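Long-range contacts in AvrL567-A (Melampsora lini, PDB 2OPC), which serves as an avirulence effector of flax rust, probably recognised by the matching resistance proteins of its flax host: residues Leu28-Val34 against Lys120-Val124; Glu56-His62 against Ser76-Ser82; Phe105-Glu109 against Asp117-Ile121. All coordinates share one frame; numbering follows the deposited sequence.

In the fold
Interactions 1 and 3 share strand 118-125: interaction 1 packs its inner side chains against the turn and strand of the three-stranded sheet, and interaction 3 ties its start to the preceding loop through the Phe108-Tyr118 bridge; Lys120 and Ile121 belong to both. Interaction 2 pairs two other strands of the same four-stranded sheet, and backbone hydrogen bonds of Cys60 N with Val124 O and of His62 N with Lys122 O join it to interaction 1. Interaction 1 is the most central, apolar apart from one water. Interaction 2 is chiefly backbone pairing, apolar on one face, polar and cobalt-binding on the other. Interaction 3, across the centre of the chain from interaction 2, adds aromatic, cation-pi and water-mediated contacts.

Interaction 1. Residues Leu28-Val34 against Lys120-Val124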
loop_
_atom_site.group_PDB
_atom_site.type_symbol
_atom_site.label_atom_id
_atom_site.label_comp_id
_atom_site.label_asym_id
_atom_site.label_seq_id
_atom_site.Cartn_x
_atom_site.Cartn_y
_atom_site.Cartn_z
ATOM N N LEU A 28 -4.326 6.485 2.264
ATOM C CA LEU A 28 -5.035 5.412 2.955
ATOM C C LEU A 28 -5.602 5.909 4.264
ATOM O O LEU A 28 -4.857 6.400 5.131
ATOM C CB LEU A 28 -4.082 4.249 3.221
ATOM C CG LEU A 28 -3.262 3.732 2.041
ATOM C CD1 LEU A 28 -2.389 2.571 2.449
ATOM C CD2 LEU A 28 -4.216 3.317 0.876
ATOM N N SER A 29 -6.937 5.831 4.387
ATOM C CA SER A 29 -7.641 6.151 5.651
ATOM C C SER A 29 -7.401 7.578 6.145
ATOM O O SER A 29 -7.605 7.855 7.317
ATOM C CB SER A 29 -7.296 5.124 6.723
ATOM O OG SER A 29 -7.703 3.822 6.326
ATOM N N GLY A 30 -6.980 8.477 5.268
ATOM C CA GLY A 30 -6.614 9.817 5.714
ATOM C C GLY A 30 -5.371 9.898 6.584
ATOM O O GLY A 30 -5.072 10.958 7.202
ATOM N N LEU A 31 -4.615 8.808 6.624
ATOM C CA LEU A 31 -3.506 8.723 7.559
ATOM C C LEU A 31 -2.146 8.665 6.898
ATOM O O LEU A 31 -1.161 9.172 7.467
ATOM C CB LEU A 31 -3.621 7.475 8.438
ATOM C CG LEU A 31 -4.880 7.403 9.325
ATOM C CD1 LEU A 31 -4.909 6.106 10.144
ATOM C CD2 LEU A 31 -5.000 8.597 10.266
ATOM N N VAL A 32 -2.071 7.966 5.770
ATOM C CA VAL A 32 -0.789 7.690 5.159
ATOM C C VAL A 32 -0.887 7.938 3.672
ATOM O O VAL A 32 -1.792 7.401 3.019
ATOM C CB VAL A 32 -0.411 6.206 5.432
ATOM C CG1 VAL A 32 0.888 5.804 4.750
ATOM C CG2 VAL A 32 -0.268 5.955 6.928
ATOM N N LYS A 33 0.007 8.761 3.143
ATOM C CA LYS A 33 0.087 8.908 1.680
ATOM C C LYS A 33 1.065 7.892 1.154
ATOM O O LYS A 33 1.967 7.377 1.867
ATOM C CB LYS A 33 0.441 10.309 1.186
ATOM C CG LYS A 33 1.643 10.856 1.747
ATOM C CD LYS A 33 1.845 12.314 1.220
ATOM C CE LYS A 33 3.120 12.881 1.749
ATOM N NZ LYS A 33 3.540 14.093 1.026
ATOM N N VAL A 34 0.840 7.550 -0.126
ATOM C CA VAL A 34 1.556 6.467 -0.801
ATOM C C VAL A 34 2.063 6.934 -2.152
ATOM O O VAL A 34 1.310 7.601 -2.875
ATOM C CB VAL A 34 0.640 5.223 -1.012
ATOM C CG1 VAL A 34 1.455 3.992 -1.432
ATOM C CG2 VAL A 34 -0.154 4.911 0.244
ATOM N N LYS A 120 -4.354 -3.397 -4.818
ATOM C CA LYS A 120 -5.359 -3.014 -3.782
ATOM C C LYS A 120 -4.694 -3.040 -2.427
ATOM O O LYS A 120 -4.270 -4.109 -1.980
ATOM C CB LYS A 120 -6.515 -4.009 -3.775
ATOM C CG LYS A 120 -7.364 -4.037 -5.043
ATOM C CD LYS A 120 -8.517 -5.097 -4.874
ATOM C CE LYS A 120 -9.282 -5.296 -6.127
ATOM N NZ LYS A 120 -10.425 -6.185 -5.817
ATOM N N ILE A 121 -4.666 -1.872 -1.768
ATOM C CA ILE A 121 -3.991 -1.753 -0.445
ATOM C C ILE A 121 -4.886 -1.011 0.528
ATOM O O ILE A 121 -5.762 -0.234 0.157
ATOM C CB ILE A 121 -2.597 -1.075 -0.538
ATOM C CG1 ILE A 121 -2.701 0.261 -1.289
ATOM C CG2 ILE A 121 -1.621 -2.053 -1.200
ATOM C CD1 ILE A 121 -1.343 1.057 -1.368
ATOM N N LYS A 122 -4.672 -1.309 1.818
ATOM C CA LYS A 122 -5.400 -0.593 2.872
ATOM C C LYS A 122 -4.630 -0.760 4.187
ATOM O O LYS A 122 -3.740 -1.599 4.304
ATOM C CB LYS A 122 -6.823 -1.156 3.027
ATOM C CG LYS A 122 -6.848 -2.608 3.515
ATOM C CD LYS A 122 -8.302 -3.135 3.555
ATOM C CE LYS A 122 -8.318 -4.576 3.981
ATOM N NZ LYS A 122 -9.736 -4.995 4.211
ATOM N N LEU A 123 -5.014 0.046 5.165
ATOM C CA LEU A 123 -4.461 -0.095 6.512
ATOM C C LEU A 123 -5.458 -0.726 7.436
ATOM O O LEU A 123 -6.652 -0.451 7.362
ATOM C CB LEU A 123 -4.196 1.296 7.119
ATOM C CG LEU A 123 -3.205 2.170 6.362
ATOM C CD1 LEU A 123 -3.070 3.535 7.077
ATOM C CD2 LEU A 123 -1.838 1.437 6.215
ATOM N N VAL A 124 -4.909 -1.508 8.353
ATOM C CA VAL A 124 -5.680 -1.939 9.532
ATOM C C VAL A 124 -4.796 -1.663 10.755
ATOM O O VAL A 124 -3.580 -1.664 10.669
ATOM C CB VAL A 124 -6.120 -3.447 9.524
ATOM C CG1 VAL A 124 -6.974 -3.765 8.291
ATOM C CG2 VAL A 124 -4.955 -4.417 9.610
HETATM O O HOH W 1 -6.801 2.107 4.335
#
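Leu28 and Leu123 meet with the same first torsion: each CG is anti to its carbonyl carbon and beside the backbone N (chi1 -50° in Leu28, -61° in Leu123). The two side chains cross at about a right angle. CG of Leu123 lies 3.9 Å from CB of Leu28, while Leu28 CD1 rests against Leu123 CD2. The other branch of Leu123 goes further in, and its CD1 stops 3.7 Å from CG2 of Val32, with Leu31 CB at its flank. Ile121, two residues back on the strand, takes a different shape. Its CG1 sits between N and the carbonyl carbon (chi1 52°), and CD1 extends to meet Val34 CG1 tip to tip at 4.1 Å; halfway along, CG1 touches Leu28 CD2 at 4.0 Å. Leu28 is thus wedged between Ile121 and Leu123, touching each with a different part of its side chain.

No direct hydrogen bond spans the two segments. At the exposed margin, one water accepts from Leu123 N at 2.9 Å and hydrogen-bonds to Ser29 OG at 2.8 Å. Within Leu28-Val34 the chain reverses tightly through Ser29 and Gly30, both at positive phi. Leu28 O receives the N-H groups of both Leu31 and Val32, making a classic beta bulge that turns Leu31 and Val32 to the same partner. Lys122 leads off in another direction, and its NZ bonds to Glu13 O.

Phe18 covers Val34 and Ile121, while Phe46 and Trp48 pack on Val32. Strand 118-125 belongs to the four-stranded sheet and strand 32-36 to the three-stranded one, so the interlocked leucines, valines and isoleucine form the apolar filling between two antiparallel sheets, as in a beta sandwich.

Interaction 2. Residues Glu56-His62 against Ser76-Ser82; sequences ELHFCVH and SLGTVNS. With CO (cobalt (II) ion), chain B.
Val61 and Val80 pack closest on the inner face, Val61 CG2 touching Val80 CG1 at 3.8 Å with the two side chains at about a right angle. CG1 of Val61 is anti to the backbone N (chi1 -177°), which directs it to Leu77 CD1. Leu123 and Phe46 pack on both valines. The backbones are knitted as an antiparallel beta hairpin of strands 58-63 and 75-81: Phe59 and Val80 exchange two bonds, Phe59 N to Val80 O being 2.8 Å, while Val61 gives its N-H to Gly78 O and accepts from Leu77 N. At the Leu57-Ser82 end, beyond the strands proper, Leu57 N donates almost straight to Ser82 OG (2.9 Å, 173° at the hydrogen), and Ser82 N returns a bond to Leu57 O. The opposite face, with His58, Thr79, Asn81 and His62 all partly exposed, is polar and nearer to solvent, though Cys60 on it is buried. There Asn81 CB sits over one face of the His58 ring, 3.8 Å from its centroid, while OD1 of Asn81 takes the N-H of Asn83. Further along, Cys60 SG at 2.3 Å and His62 NE2 at 2.0 Å bind a cobalt ion, used for crystallization and phasing, which has a third ligand atom from outside the two segments. Ser76 OG lies 3.2 Å from Cys60 SG; it accepts from Gly78 N in an ST turn and hydrogen-bonds to Asn94 OD1.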
loop_
_atom_site.group_PDB
_atom_site.type_symbol
_atom_site.label_atom_id
_atom_site.label_comp_id
_atom_site.label_asym_id
_atom_site.label_seq_id
_atom_site.Cartn_x
_atom_site.Cartn_y
_atom_site.Cartn_z
ATOM N N GLU A 56 3.224 6.778 19.498
ATOM C CA GLU A 56 3.409 6.214 18.154
ATOM C C GLU A 56 2.340 5.161 17.855
ATOM O O GLU A 56 2.106 4.241 18.640
ATOM C CB GLU A 56 4.819 5.623 17.985
ATOM C CG GLU A 56 5.185 5.222 16.542
ATOM C CD GLU A 56 6.486 4.428 16.469
ATOM O OE1 GLU A 56 6.974 3.983 17.543
ATOM O OE2 GLU A 56 7.017 4.252 15.344
ATOM N N LEU A 57 1.697 5.300 16.701
ATOM C CA LEU A 57 0.678 4.337 16.279
ATOM C C LEU A 57 1.196 3.539 15.089
ATOM O O LEU A 57 1.835 4.085 14.189
ATOM C CB LEU A 57 -0.631 5.030 15.870
ATOM C CG LEU A 57 -1.451 5.911 16.817
ATOM C CD1 LEU A 57 -2.563 6.600 16.051
ATOM C CD2 LEU A 57 -2.011 5.051 17.948
ATOM N N HIS A 58 0.834 2.256 15.046
ATOM C CA HIS A 58 1.289 1.327 14.023
ATOM C C HIS A 58 0.100 0.737 13.316
ATOM O O HIS A 58 -0.933 0.469 13.929
ATOM C CB HIS A 58 2.103 0.175 14.636
ATOM C CG HIS A 58 3.453 0.595 15.136
ATOM N ND1 HIS A 58 3.656 1.185 16.366
ATOM C CD2 HIS A 58 4.669 0.506 14.550
ATOM C CE1 HIS A 58 4.943 1.458 16.512
ATOM N NE2 HIS A 58 5.580 1.046 15.427
ATOM N N PHE A 59 0.277 0.535 12.022
ATOM C CA PHE A 59 -0.754 -0.041 11.148
ATOM C C PHE A 59 -0.137 -1.112 10.283
ATOM O O PHE A 59 0.995 -0.969 9.805
ATOM C CB PHE A 59 -1.352 1.059 10.252
ATOM C CG PHE A 59 -2.070 2.099 11.040
ATOM C CD1 PHE A 59 -3.441 1.964 11.314
ATOM C CD2 PHE A 59 -1.354 3.142 11.642
ATOM C CE1 PHE A 59 -4.106 2.883 12.130
ATOM C CE2 PHE A 59 -2.020 4.062 12.467
ATOM C CZ PHE A 59 -3.390 3.908 12.695
ATOM N N CYS A 60 -0.914 -2.150 10.022
ATOM C CA CYS A 60 -0.474 -3.164 9.083
ATOM C C CYS A 60 -1.006 -2.804 7.691
ATOM O O CYS A 60 -2.186 -2.418 7.561
ATOM C CB CYS A 60 -1.093 -4.473 9.588
ATOM S SG CYS A 60 -0.465 -5.983 8.785
ATOM N N VAL A 61 -0.145 -2.952 6.665
ATOM C CA VAL A 61 -0.539 -2.616 5.269
ATOM C C VAL A 61 -1.004 -3.898 4.614
ATOM O O VAL A 61 -0.183 -4.812 4.389
ATOM C CB VAL A 61 0.622 -1.999 4.495
ATOM C CG1 VAL A 61 0.177 -1.598 3.101
ATOM C CG2 VAL A 61 1.160 -0.801 5.240
ATOM N N HIS A 62 -2.300 -3.985 4.366
ATOM C CA HIS A 62 -2.875 -5.162 3.727
ATOM C C HIS A 62 -2.912 -4.955 2.229
ATOM O O HIS A 62 -3.191 -3.855 1.733
ATOM C CB HIS A 62 -4.275 -5.437 4.307
ATOM C CG HIS A 62 -4.220 -6.067 5.671
ATOM N ND1 HIS A 62 -5.276 -6.730 6.262
ATOM C CD2 HIS A 62 -3.160 -6.206 6.509
ATOM C CE1 HIS A 62 -4.874 -7.194 7.440
ATOM N NE2 HIS A 62 -3.600 -6.899 7.603
ATOM N N SER A 76 0.088 -9.110 3.885
ATOM C CA SER A 76 0.618 -7.863 4.437
ATOM C C SER A 76 1.916 -7.488 3.772
ATOM O O SER A 76 2.761 -8.374 3.504
ATOM C CB SER A 76 0.867 -8.037 5.933
ATOM O OG SER A 76 1.518 -6.862 6.453
ATOM N N LEU A 77 2.065 -6.196 3.515
ATOM C CA LEU A 77 3.352 -5.690 3.023
ATOM C C LEU A 77 4.311 -5.326 4.168
ATOM O O LEU A 77 5.497 -5.044 3.957
ATOM C CB LEU A 77 3.162 -4.471 2.129
ATOM C CG LEU A 77 2.496 -4.683 0.782
ATOM C CD1 LEU A 77 2.361 -3.361 0.094
ATOM C CD2 LEU A 77 3.323 -5.606 -0.127
ATOM N N GLY A 78 3.817 -5.352 5.385
ATOM C CA GLY A 78 4.590 -4.896 6.517
ATOM C C GLY A 78 3.798 -3.830 7.254
ATOM O O GLY A 78 2.571 -3.779 7.111
ATOM N N THR A 79 4.471 -3.041 8.079
ATOM C CA THR A 79 3.776 -2.029 8.881
ATOM C C THR A 79 4.268 -0.632 8.603
ATOM O O THR A 79 5.416 -0.427 8.133
ATOM C CB THR A 79 3.935 -2.299 10.392
ATOM O OG1 THR A 79 5.312 -2.200 10.736
ATOM C CG2 THR A 79 3.405 -3.666 10.772
ATOM N N VAL A 80 3.391 0.322 8.881
ATOM C CA VAL A 80 3.769 1.735 8.864
ATOM C C VAL A 80 3.354 2.367 10.169
ATOM O O VAL A 80 2.615 1.760 10.947
ATOM C CB VAL A 80 3.126 2.461 7.675
ATOM C CG1 VAL A 80 3.672 1.898 6.331
ATOM C CG2 VAL A 80 1.589 2.349 7.712
ATOM N N ASN A 81 3.885 3.554 10.465
ATOM C CA ASN A 81 3.632 4.151 11.771
ATOM C C ASN A 81 3.683 5.660 11.698
ATOM O O ASN A 81 4.141 6.245 10.717
ATOM C CB ASN A 81 4.632 3.562 12.776
ATOM C CG ASN A 81 6.088 3.917 12.440
ATOM O OD1 ASN A 81 6.470 5.081 12.483
ATOM N ND2 ASN A 81 6.901 2.906 12.076
ATOM N N SER A 82 3.218 6.281 12.770
ATOM C CA SER A 82 3.115 7.729 12.815
ATOM C C SER A 82 4.472 8.423 12.980
ATOM O O SER A 82 4.527 9.652 12.916
ATOM C CB SER A 82 2.128 8.150 13.911
ATOM O OG SER A 82 2.461 7.604 15.164
HETATM CO CO CO B . -2.236 -7.455 8.962
#

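Interaction 3. Residues Phe105-Glu109 against Asp117-Ile121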
loop_
_atom_site.group_PDB
_atom_site.type_symbol
_atom_site.label_atom_id
_atom_site.label_comp_id
_atom_site.label_asym_id
_atom_site.label_seq_id
_atom_site.Cartn_x
_atom_site.Cartn_y
_atom_site.Cartn_z
ATOM N N PHE A 105 0.849 -11.608 -8.889
ATOM C CA PHE A 105 -0.345 -12.029 -8.162
ATOM C C PHE A 105 -0.895 -10.901 -7.264
ATOM O O PHE A 105 -1.893 -11.113 -6.585
ATOM C CB PHE A 105 -0.092 -13.304 -7.339
ATOM C CG PHE A 105 1.102 -13.223 -6.419
ATOM C CD1 PHE A 105 2.301 -13.839 -6.786
ATOM C CD2 PHE A 105 1.044 -12.522 -5.210
ATOM C CE1 PHE A 105 3.422 -13.782 -5.942
ATOM C CE2 PHE A 105 2.151 -12.465 -4.351
ATOM C CZ PHE A 105 3.335 -13.102 -4.707
ATOM N N HIS A 106 -0.278 -9.716 -7.309
ATOM C CA HIS A 106 -0.857 -8.535 -6.662
ATOM C C HIS A 106 -1.595 -7.659 -7.669
ATOM O O HIS A 106 -2.273 -6.717 -7.266
ATOM C CB HIS A 106 0.240 -7.633 -6.112
ATOM C CG HIS A 106 1.041 -8.249 -5.022
ATOM N ND1 HIS A 106 2.418 -8.264 -5.013
ATOM C CD2 HIS A 106 0.647 -8.836 -3.869
ATOM C CE1 HIS A 106 2.838 -8.852 -3.904
ATOM N NE2 HIS A 106 1.781 -9.212 -3.192
ATOM N N LEU A 107 -1.444 -7.945 -8.968
ATOM C CA LEU A 107 -1.894 -7.010 -9.995
ATOM C C LEU A 107 -3.268 -7.345 -10.527
ATOM O O LEU A 107 -3.541 -8.499 -10.883
ATOM C CB LEU A 107 -0.908 -6.998 -11.182
ATOM C CG LEU A 107 0.495 -6.514 -10.804
ATOM C CD1 LEU A 107 1.461 -6.793 -11.951
ATOM C CD2 LEU A 107 0.476 -5.007 -10.450
ATOM N N PHE A 108 -4.112 -6.310 -10.547
ATOM C CA PHE A 108 -5.486 -6.406 -11.094
ATOM C C PHE A 108 -5.504 -5.616 -12.382
ATOM O O PHE A 108 -4.900 -4.545 -12.476
ATOM C CB PHE A 108 -6.475 -5.793 -10.104
ATOM C CG PHE A 108 -6.657 -6.612 -8.856
ATOM C CD1 PHE A 108 -7.700 -7.550 -8.759
ATOM C CD2 PHE A 108 -5.761 -6.470 -7.782
ATOM C CE1 PHE A 108 -7.845 -8.353 -7.634
ATOM C CE2 PHE A 108 -5.896 -7.261 -6.636
ATOM C CZ PHE A 108 -6.951 -8.191 -6.543
ATOM N N GLU A 109 -6.199 -6.131 -13.389
ATOM C CA GLU A 109 -6.224 -5.434 -14.656
ATOM C C GLU A 109 -7.236 -4.361 -14.631
ATOM O O GLU A 109 -8.299 -4.532 -14.056
ATOM C CB GLU A 109 -6.473 -6.399 -15.826
ATOM C CG GLU A 109 -5.315 -7.357 -15.926
ATOM C CD GLU A 109 -5.334 -8.069 -17.234
ATOM O OE1 GLU A 109 -4.465 -7.781 -18.087
ATOM O OE2 GLU A 109 -6.258 -8.900 -17.439
ATOM N N ASP A 117 -2.556 -1.454 -14.850
ATOM C CA ASP A 117 -3.030 -2.312 -13.758
ATOM C C ASP A 117 -3.022 -1.523 -12.445
ATOM O O ASP A 117 -2.479 -0.438 -12.379
ATOM C CB ASP A 117 -2.037 -3.399 -13.487
ATOM C CG ASP A 117 -1.877 -4.338 -14.556
ATOM O OD1 ASP A 117 -2.800 -4.415 -15.458
ATOM O OD2 ASP A 117 -0.793 -5.044 -14.468
ATOM N N TYR A 118 -3.599 -2.126 -11.401
ATOM C CA TYR A 118 -3.527 -1.544 -10.050
ATOM C C TYR A 118 -3.300 -2.663 -9.036
ATOM O O TYR A 118 -3.555 -3.830 -9.263
ATOM C CB TYR A 118 -4.801 -0.742 -9.700
ATOM C CG TYR A 118 -6.079 -1.538 -9.766
ATOM C CD1 TYR A 118 -6.631 -2.099 -8.619
ATOM C CD2 TYR A 118 -6.729 -1.777 -10.981
ATOM C CE1 TYR A 118 -7.793 -2.837 -8.663
ATOM C CE2 TYR A 118 -7.919 -2.521 -11.027
ATOM C CZ TYR A 118 -8.448 -3.053 -9.872
ATOM O OH TYR A 118 -9.619 -3.820 -9.911
ATOM N N ILE A 119 -2.814 -2.234 -7.856
ATOM C CA ILE A 119 -2.846 -3.091 -6.661
ATOM C C ILE A 119 -3.932 -2.526 -5.740
ATOM O O ILE A 119 -4.419 -1.417 -5.891
ATOM C CB ILE A 119 -1.472 -3.157 -5.921
ATOM C CG1 ILE A 119 -1.061 -1.800 -5.297
ATOM C CG2 ILE A 119 -0.397 -3.672 -6.890
ATOM C CD1 ILE A 119 0.238 -1.905 -4.503
ATOM N N LYS A 120 -4.354 -3.397 -4.818
ATOM C CA LYS A 120 -5.359 -3.014 -3.782
ATOM C C LYS A 120 -4.694 -3.040 -2.427
ATOM O O LYS A 120 -4.270 -4.109 -1.980
ATOM C CB LYS A 120 -6.515 -4.009 -3.775
ATOM C CG LYS A 120 -7.364 -4.037 -5.043
ATOM C CD LYS A 120 -8.517 -5.097 -4.874
ATOM C CE LYS A 120 -9.282 -5.296 -6.127
ATOM N NZ LYS A 120 -10.425 -6.185 -5.817
ATOM N N ILE A 121 -4.666 -1.872 -1.768
ATOM C CA ILE A 121 -3.991 -1.753 -0.445
ATOM C C ILE A 121 -4.886 -1.011 0.528
ATOM O O ILE A 121 -5.762 -0.234 0.157
ATOM C CB ILE A 121 -2.597 -1.075 -0.538
ATOM C CG1 ILE A 121 -2.701 0.261 -1.289
ATOM C CG2 ILE A 121 -1.621 -2.053 -1.200
ATOM C CD1 ILE A 121 -1.343 1.057 -1.368
HETATM O O HOH W 2 -3.153 -5.972 -4.799
HETATM O O HOH W 3 -10.447 -4.508 -12.327
#
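Phe108 and Tyr118 form a single antiparallel bridge, a hydrogen-bonded pair that fastens the loop ahead of strand 118-125 to the start of that strand. Phe108 N reaches Tyr118 O at 2.8 Å, and Tyr118 N returns to Phe108 O. Their side chains meet as well: CB of Phe108 stands over one face of the Tyr118 ring, 3.6 Å from its centroid. The two rings are nearly parallel, 18° apart, but slid so far that they barely overlap. Tyr118 reaches this position because its CG lies between N and the carbonyl carbon (chi1 58°). The extended Lys120 chain lies across one face of the Phe108 ring: CE sits over the ring centre at 3.6 Å, and NZ, 4.3 Å from the centroid, adds an off-centre cation-pi contact. To the side, Leu107 CD2 packs on Ile119 CG2 at 3.9 Å.

Beyond this shell, the Tyr19 ring meets that of Tyr118, whose side chain also touches Arg17, and Phe18 and Ile63 lie on Ile119. Ser66 OG hydrogen-bonds to Leu107 O, while His106 ND1 is held by the N-H of Glu103. Glu109 and Asp117 run side by side with their carboxylates not in contact, a proximity that may raise their affinity for protons. Two waters bridge the segments: one donates to His106 O and accepts from Lys120 N, and the other donates to Glu109 O and takes the hydroxyl hydrogen of Tyr118, whose OH lies 2.6 Å from that water's oxygen.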